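Mannose-specific lectin 3 chain 1 (Crocus vernus, PDB 3MEZ) probably binds mannose as the first-domain chain of a heterotetrameric bulb-type lectin from Dutch crocus. Local coordinates at residues F41-T45 with V73-P77. Residues are numbered along the deposited sequence; the frame is centred on the assembly and turned at random.
Sequences FQSNT and VWVYP
Ser43 CB sits over the face of the Trp74 indole, and this CH-pi contact is the tight centre of the interface. It stands 3.5 Å from the centroid of the five-membered ring and 18° off the normal, nearest to Trp74 CE2 at 3.4 Å. Tyr76 CB, from the same strand as Trp74, lies over the rim of the opposite face, so the indole is sandwiched. With chi1 at 58°, Ser43 OG is turned off the ring and donates a hydrogen bond to Thr45 OG1 at 2.8 Å. Both hydroxyls are buried: Ser43 OG also accepts from Leu32 N, and Thr45 OG1 is bonded to the carbonyl of Cys30. The methyl of Thr45 continues the apolar patch, its CG2 lying 3.8 Å from Trp74 CB and 4.2 Å from Val73 CG1.

Packing is looser around Phe41, which, like Tyr76, is partly exposed. Its ring points an edge at the face of Tyr76 in a T-shaped pair, centroids 5.5 Å apart and planes at 74°, while CZ comes no closer than 4.2 Å to Trp74 CZ2, at the indole edge. Trp109 of the chain 2 subunit adds a second edge-to-face partner for Tyr76, and Thr111 of that subunit packs on Phe41.

Strands 41-42 and 74-76 lie at the edges of two of the three antiparallel sheets of the beta-prism II fold of bulb-type lectins; they meet mainly through side chains, with the backbone of Ser43 also against the indole. Ile64 of strand 62-65, opposite the classic bulge at Val73 and Trp74, and Leu32 of strand 32-35 pack beside the indole.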
loop_
_atom_site.group_PDB
_atom_site.type_symbol
_atom_site.label_atom_id
_atom_site.label_comp_id
_atom_site.label_asym_id
_atom_site.label_seq_id
_atom_site.Cartn_x
_atom_site.Cartn_y
_atom_site.Cartn_z
ATOM N N PHE A 41 -18.352 -15.128 14.344
ATOM C CA PHE A 41 -17.915 -16.473 14.581
ATOM C C PHE A 41 -17.979 -16.676 16.073
ATOM O O PHE A 41 -17.707 -15.772 16.802
ATOM C CB PHE A 41 -16.500 -16.609 14.067
ATOM C CG PHE A 41 -15.857 -17.924 14.358
ATOM C CD1 PHE A 41 -15.839 -18.909 13.411
ATOM C CD2 PHE A 41 -15.267 -18.169 15.563
ATOM C CE1 PHE A 41 -15.277 -20.094 13.681
ATOM C CE2 PHE A 41 -14.705 -19.363 15.810
ATOM C CZ PHE A 41 -14.710 -20.322 14.870
ATOM N N GLN A 42 -18.370 -17.866 16.502
ATOM C CA GLN A 42 -18.324 -18.263 17.896
ATOM C C GLN A 42 -18.104 -19.753 18.066
ATOM O O GLN A 42 -18.492 -20.508 17.247
ATOM C CB GLN A 42 -19.541 -17.801 18.674
ATOM C CG GLN A 42 -20.848 -18.340 18.244
ATOM C CD GLN A 42 -22.013 -17.842 19.110
ATOM O OE1 GLN A 42 -22.403 -18.482 20.078
ATOM N NE2 GLN A 42 -22.569 -16.712 18.739
ATOM N N SER A 43 -17.463 -20.136 19.143
ATOM C CA SER A 43 -17.281 -21.524 19.489
ATOM C C SER A 43 -18.592 -22.219 19.823
ATOM O O SER A 43 -18.706 -23.421 19.736
ATOM C CB SER A 43 -16.288 -21.674 20.639
ATOM O OG SER A 43 -16.671 -20.988 21.767
ATOM N N ASN A 44 -19.577 -21.431 20.203
ATOM C CA ASN A 44 -20.795 -21.926 20.813
ATOM C C ASN A 44 -20.609 -22.741 22.093
ATOM O O ASN A 44 -21.182 -23.762 22.246
ATOM C CB ASN A 44 -21.636 -22.683 19.793
ATOM C CG ASN A 44 -23.119 -22.623 20.083
ATOM O OD1 ASN A 44 -23.555 -22.222 21.149
ATOM N ND2 ASN A 44 -23.899 -23.044 19.127
ATOM N N THR A 45 -19.792 -22.263 23.003
ATOM C CA THR A 45 -19.494 -23.006 24.207
ATOM C C THR A 45 -20.041 -22.382 25.492
ATOM O O THR A 45 -19.474 -22.539 26.533
ATOM C CB THR A 45 -17.997 -23.405 24.303
ATOM O OG1 THR A 45 -17.173 -22.268 24.188
ATOM C CG2 THR A 45 -17.639 -24.346 23.222
ATOM N N VAL A 73 -12.406 -27.905 26.413
ATOM C CA VAL A 73 -13.764 -27.672 26.106
ATOM C C VAL A 73 -14.098 -27.676 24.617
ATOM O O VAL A 73 -15.179 -28.023 24.245
ATOM C CB VAL A 73 -14.187 -26.353 26.744
ATOM C CG1 VAL A 73 -15.548 -26.050 26.394
ATOM C CG2 VAL A 73 -14.059 -26.488 28.209
ATOM N N TRP A 74 -13.189 -27.180 23.798
ATOM C CA TRP A 74 -13.418 -27.028 22.379
ATOM C C TRP A 74 -12.069 -27.005 21.697
ATOM O O TRP A 74 -11.141 -26.526 22.223
ATOM C CB TRP A 74 -14.216 -25.743 22.174
ATOM C CG TRP A 74 -14.553 -25.247 20.812
ATOM C CD1 TRP A 74 -15.605 -25.592 20.052
ATOM C CD2 TRP A 74 -13.895 -24.220 20.120
ATOM N NE1 TRP A 74 -15.614 -24.880 18.903
ATOM C CE2 TRP A 74 -14.568 -24.023 18.926
ATOM C CE3 TRP A 74 -12.774 -23.445 20.386
ATOM C CZ2 TRP A 74 -14.160 -23.111 18.012
ATOM C CZ3 TRP A 74 -12.375 -22.571 19.469
ATOM C CH2 TRP A 74 -13.078 -22.382 18.310
ATOM N N VAL A 75 -11.986 -27.585 20.524
ATOM C CA VAL A 75 -10.780 -27.554 19.719
ATOM C C VAL A 75 -11.138 -27.183 18.316
ATOM O O VAL A 75 -12.081 -27.689 17.821
ATOM C CB VAL A 75 -10.078 -28.894 19.716
ATOM C CG1 VAL A 75 -8.979 -28.853 18.761
ATOM C CG2 VAL A 75 -9.579 -29.219 21.087
ATOM N N TYR A 76 -10.419 -26.261 17.709
ATOM C CA TYR A 76 -10.771 -25.801 16.383
ATOM C C TYR A 76 -9.563 -25.430 15.511
ATOM O O TYR A 76 -8.699 -24.762 15.939
ATOM C CB TYR A 76 -11.771 -24.646 16.465
ATOM C CG TYR A 76 -12.495 -24.363 15.186
ATOM C CD1 TYR A 76 -11.950 -23.549 14.237
ATOM C CD2 TYR A 76 -13.711 -24.932 14.923
ATOM C CE1 TYR A 76 -12.589 -23.305 13.084
ATOM C CE2 TYR A 76 -14.339 -24.709 13.768
ATOM C CZ TYR A 76 -13.781 -23.890 12.853
ATOM O OH TYR A 76 -14.401 -23.652 11.696
ATOM N N PRO A 77 -9.523 -25.898 14.283
ATOM C CA PRO A 77 -10.497 -26.818 13.734
ATOM C C PRO A 77 -10.393 -28.183 14.422
ATOM O O PRO A 77 -9.467 -28.491 15.091
ATOM C CB PRO A 77 -10.048 -26.960 12.288
ATOM C CG PRO A 77 -9.279 -25.804 12.026
ATOM C CD PRO A 77 -8.637 -25.388 13.255
#